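Local coordinates for UBP3-associated protein BRE5 (Saccharomyces cerevisiae, PDB 2QIY) that works with the ubiquitin protease UBP3 in de-ubiquitination and has an N-terminal NTF2-like domain, at residues F16-E24 against K121-L129. Numbering follows the deposited sequence.
Sequences FAFLQNYYE and KFCQTFILL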
# COMPACT_ATOMS: atom_id res chain seq x y z
N PHE A 16 12.18 -3.47 -9.35
CA PHE A 16 11.48 -4.12 -10.45
C PHE A 16 11.84 -5.60 -10.51
O PHE A 16 10.94 -6.45 -10.63
CB PHE A 16 11.75 -3.41 -11.77
CG PHE A 16 10.93 -3.92 -12.91
CD1 PHE A 16 9.68 -3.38 -13.17
CD2 PHE A 16 11.41 -4.96 -13.72
CE1 PHE A 16 8.91 -3.85 -14.24
CE2 PHE A 16 10.65 -5.44 -14.79
CZ PHE A 16 9.39 -4.89 -15.05
N ALA A 17 13.14 -5.90 -10.39
CA ALA A 17 13.62 -7.29 -10.36
C ALA A 17 13.07 -8.04 -9.16
O ALA A 17 12.64 -9.20 -9.29
CB ALA A 17 15.16 -7.34 -10.36
N PHE A 18 13.06 -7.39 -8.00
CA PHE A 18 12.52 -8.02 -6.80
C PHE A 18 11.09 -8.49 -7.01
O PHE A 18 10.74 -9.64 -6.69
CB PHE A 18 12.55 -7.11 -5.57
CG PHE A 18 11.76 -7.69 -4.45
CD1 PHE A 18 10.45 -7.28 -4.22
CD2 PHE A 18 12.28 -8.75 -3.70
CE1 PHE A 18 9.69 -7.88 -3.22
CE2 PHE A 18 11.52 -9.37 -2.70
CZ PHE A 18 10.21 -8.92 -2.46
N LEU A 19 10.24 -7.60 -7.52
CA LEU A 19 8.82 -7.91 -7.64
C LEU A 19 8.62 -9.00 -8.67
O LEU A 19 7.86 -9.95 -8.45
CB LEU A 19 8.05 -6.67 -8.06
CG LEU A 19 7.26 -5.75 -7.13
CD1 LEU A 19 7.20 -6.11 -5.64
CD2 LEU A 19 7.50 -4.29 -7.42
N GLN A 20 9.31 -8.88 -9.81
CA GLN A 20 9.15 -9.89 -10.86
C GLN A 20 9.58 -11.26 -10.35
O GLN A 20 8.85 -12.23 -10.51
CB GLN A 20 9.86 -9.48 -12.16
CG GLN A 20 9.19 -10.15 -13.37
CD GLN A 20 9.63 -9.59 -14.72
OE1 GLN A 20 10.36 -8.60 -14.81
NE2 GLN A 20 9.18 -10.24 -15.79
N ASN A 21 10.73 -11.31 -9.67
CA ASN A 21 11.23 -12.56 -9.08
C ASN A 21 10.33 -13.18 -8.00
O ASN A 21 10.12 -14.40 -7.99
CB ASN A 21 12.66 -12.38 -8.56
CG ASN A 21 13.67 -12.17 -9.68
OD1 ASN A 21 13.46 -12.61 -10.81
ND2 ASN A 21 14.77 -11.49 -9.37
N TYR A 22 9.77 -12.33 -7.14
CA TYR A 22 8.85 -12.74 -6.08
C TYR A 22 7.59 -13.42 -6.63
O TYR A 22 7.22 -14.51 -6.19
CB TYR A 22 8.45 -11.50 -5.28
CG TYR A 22 7.39 -11.70 -4.23
CD1 TYR A 22 7.75 -12.06 -2.94
CD2 TYR A 22 6.04 -11.49 -4.51
CE1 TYR A 22 6.77 -12.21 -1.95
CE2 TYR A 22 5.04 -11.64 -3.53
CZ TYR A 22 5.42 -12.01 -2.24
OH TYR A 22 4.46 -12.16 -1.28
N TYR A 23 6.93 -12.78 -7.60
CA TYR A 23 5.68 -13.37 -8.10
C TYR A 23 5.92 -14.59 -8.96
O TYR A 23 5.12 -15.53 -8.95
CB TYR A 23 4.82 -12.35 -8.83
CG TYR A 23 4.30 -11.25 -7.94
CD1 TYR A 23 3.36 -11.50 -6.93
CD2 TYR A 23 4.75 -9.93 -8.11
CE1 TYR A 23 2.89 -10.45 -6.10
CE2 TYR A 23 4.28 -8.90 -7.31
CZ TYR A 23 3.36 -9.16 -6.31
OH TYR A 23 2.90 -8.13 -5.53
N GLU A 24 7.05 -14.62 -9.65
CA GLU A 24 7.32 -15.76 -10.50
C GLU A 24 7.73 -16.97 -9.67
O GLU A 24 7.45 -18.10 -10.06
CB GLU A 24 8.30 -15.40 -11.60
CG GLU A 24 7.66 -14.48 -12.66
CD GLU A 24 8.65 -14.03 -13.74
OE1 GLU A 24 9.87 -14.20 -13.54
OE2 GLU A 24 8.19 -13.54 -14.80
N LYS A 121 -8.48 -6.23 -6.83
CA LYS A 121 -7.52 -5.12 -6.80
C LYS A 121 -6.71 -5.27 -5.54
O LYS A 121 -7.27 -5.67 -4.52
CB LYS A 121 -8.24 -3.79 -6.69
CG LYS A 121 -8.79 -3.26 -7.99
CD LYS A 121 -8.91 -1.74 -7.83
CE LYS A 121 -8.82 -0.99 -9.16
NZ LYS A 121 -7.59 -1.24 -9.95
N PHE A 122 -5.42 -4.98 -5.60
CA PHE A 122 -4.61 -5.11 -4.38
C PHE A 122 -3.53 -4.05 -4.31
O PHE A 122 -3.14 -3.47 -5.31
CB PHE A 122 -3.93 -6.49 -4.34
CG PHE A 122 -2.73 -6.60 -5.27
CD1 PHE A 122 -1.45 -6.32 -4.78
CD2 PHE A 122 -2.89 -6.92 -6.62
CE1 PHE A 122 -0.35 -6.38 -5.60
CE2 PHE A 122 -1.79 -7.00 -7.45
CZ PHE A 122 -0.50 -6.73 -6.94
N CYS A 123 -3.08 -3.82 -3.08
CA CYS A 123 -1.83 -3.13 -2.84
C CYS A 123 -0.97 -4.04 -1.96
O CYS A 123 -1.46 -4.71 -1.04
CB CYS A 123 -2.11 -1.81 -2.18
SG CYS A 123 -3.11 -1.80 -0.73
N GLN A 124 0.30 -4.13 -2.29
CA GLN A 124 1.18 -5.01 -1.52
C GLN A 124 2.44 -4.23 -1.18
O GLN A 124 3.02 -3.59 -2.06
CB GLN A 124 1.53 -6.30 -2.28
CG GLN A 124 2.34 -7.33 -1.44
CD GLN A 124 2.33 -8.76 -2.00
OE1 GLN A 124 2.86 -9.70 -1.38
NE2 GLN A 124 1.73 -8.94 -3.16
N THR A 125 2.87 -4.30 0.08
CA THR A 125 4.03 -3.54 0.52
C THR A 125 5.08 -4.48 1.06
O THR A 125 4.74 -5.44 1.75
CB THR A 125 3.61 -2.53 1.61
OG1 THR A 125 2.80 -1.53 0.97
CG2 THR A 125 4.80 -1.86 2.20
N PHE A 126 6.33 -4.20 0.74
CA PHE A 126 7.48 -4.99 1.21
C PHE A 126 8.53 -4.10 1.84
O PHE A 126 8.69 -2.93 1.47
CB PHE A 126 8.19 -5.62 0.01
CG PHE A 126 7.30 -6.47 -0.84
CD1 PHE A 126 6.56 -5.90 -1.88
CD2 PHE A 126 7.23 -7.86 -0.63
CE1 PHE A 126 5.75 -6.70 -2.69
CE2 PHE A 126 6.44 -8.66 -1.46
CZ PHE A 126 5.70 -8.07 -2.48
N ILE A 127 9.28 -4.68 2.79
CA ILE A 127 10.53 -4.06 3.24
C ILE A 127 11.66 -5.06 3.01
O ILE A 127 11.55 -6.23 3.40
CB ILE A 127 10.51 -3.64 4.74
CG1 ILE A 127 9.45 -2.56 4.95
CG2 ILE A 127 11.90 -3.08 5.16
CD1 ILE A 127 9.81 -1.29 4.33
N LEU A 128 12.69 -4.60 2.32
CA LEU A 128 13.89 -5.39 2.00
C LEU A 128 15.05 -4.90 2.85
O LEU A 128 15.37 -3.70 2.88
CB LEU A 128 14.27 -5.25 0.52
CG LEU A 128 13.16 -5.53 -0.51
CD1 LEU A 128 13.80 -5.57 -1.88
CD2 LEU A 128 12.45 -6.84 -0.20
N LEU A 129 15.70 -5.84 3.53
CA LEU A 129 16.83 -5.54 4.40
C LEU A 129 18.12 -6.12 3.78
O LEU A 129 18.17 -7.31 3.47
CB LEU A 129 16.58 -6.18 5.76
CG LEU A 129 17.70 -6.06 6.80
CD1 LEU A 129 17.75 -4.67 7.37
CD2 LEU A 129 17.46 -7.07 7.90
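Phe126 rises from strand 120-130 toward helix 11-28 and meets Phe18, Leu19 and Tyr22 at once. A chi1 of -57° puts its CG anti to the carbonyl carbon, beside the backbone N, and carries the ring toward the helix. CB has no close partner across the contact; the contacts begin at CG, 3.7 Å from Phe18 CE1, which lies over the ring centre. Further out, Phe126 CD1 and CE1 meet the methyl CD1 of Leu19, an approach so tight, from a side chain with strained torsions, that its exact conformation is doubtful. At the far rim, Phe126 CE2 and CZ reach a face of the Tyr22 ring, CE2 standing 3.6 Å from Tyr22 CZ. Phe18, Phe126 and Tyr22 thus form an aromatic cluster of two T-shaped pairs in series: Phe18 offers its edge to the Phe126 face, planes 76° apart, and Phe126 offers its own edge to the Tyr22 face, planes 78° apart. With Phe126 cut back to alanine, a gap is likely to open between strand and helix, and the Phe18 edge, the Leu19 methyl and the Tyr22 face would lose their shared partner.

Toward the strand's C-terminal end, Leu128 CD2 makes a CH-pi contact over a face of Phe18, 3.9 Å from the ring centroid. In the other direction, the Tyr23 hydroxyl approaches the Phe122 ring, its OH 3.7 Å from Phe122 CE1. Tyr22 OH is hydrogen-bonded to Asp142 on the adjacent strand 137-147, giving this buried hydroxyl a polar partner. Alternate strand residues Phe122, Gln124, Phe126 and Leu128 face the helix, whereas Cys123, Thr125 and Ile127 pack against the second subunit; the long N-terminal helix packed across a curved sheet is characteristic of the NTF2-like fold.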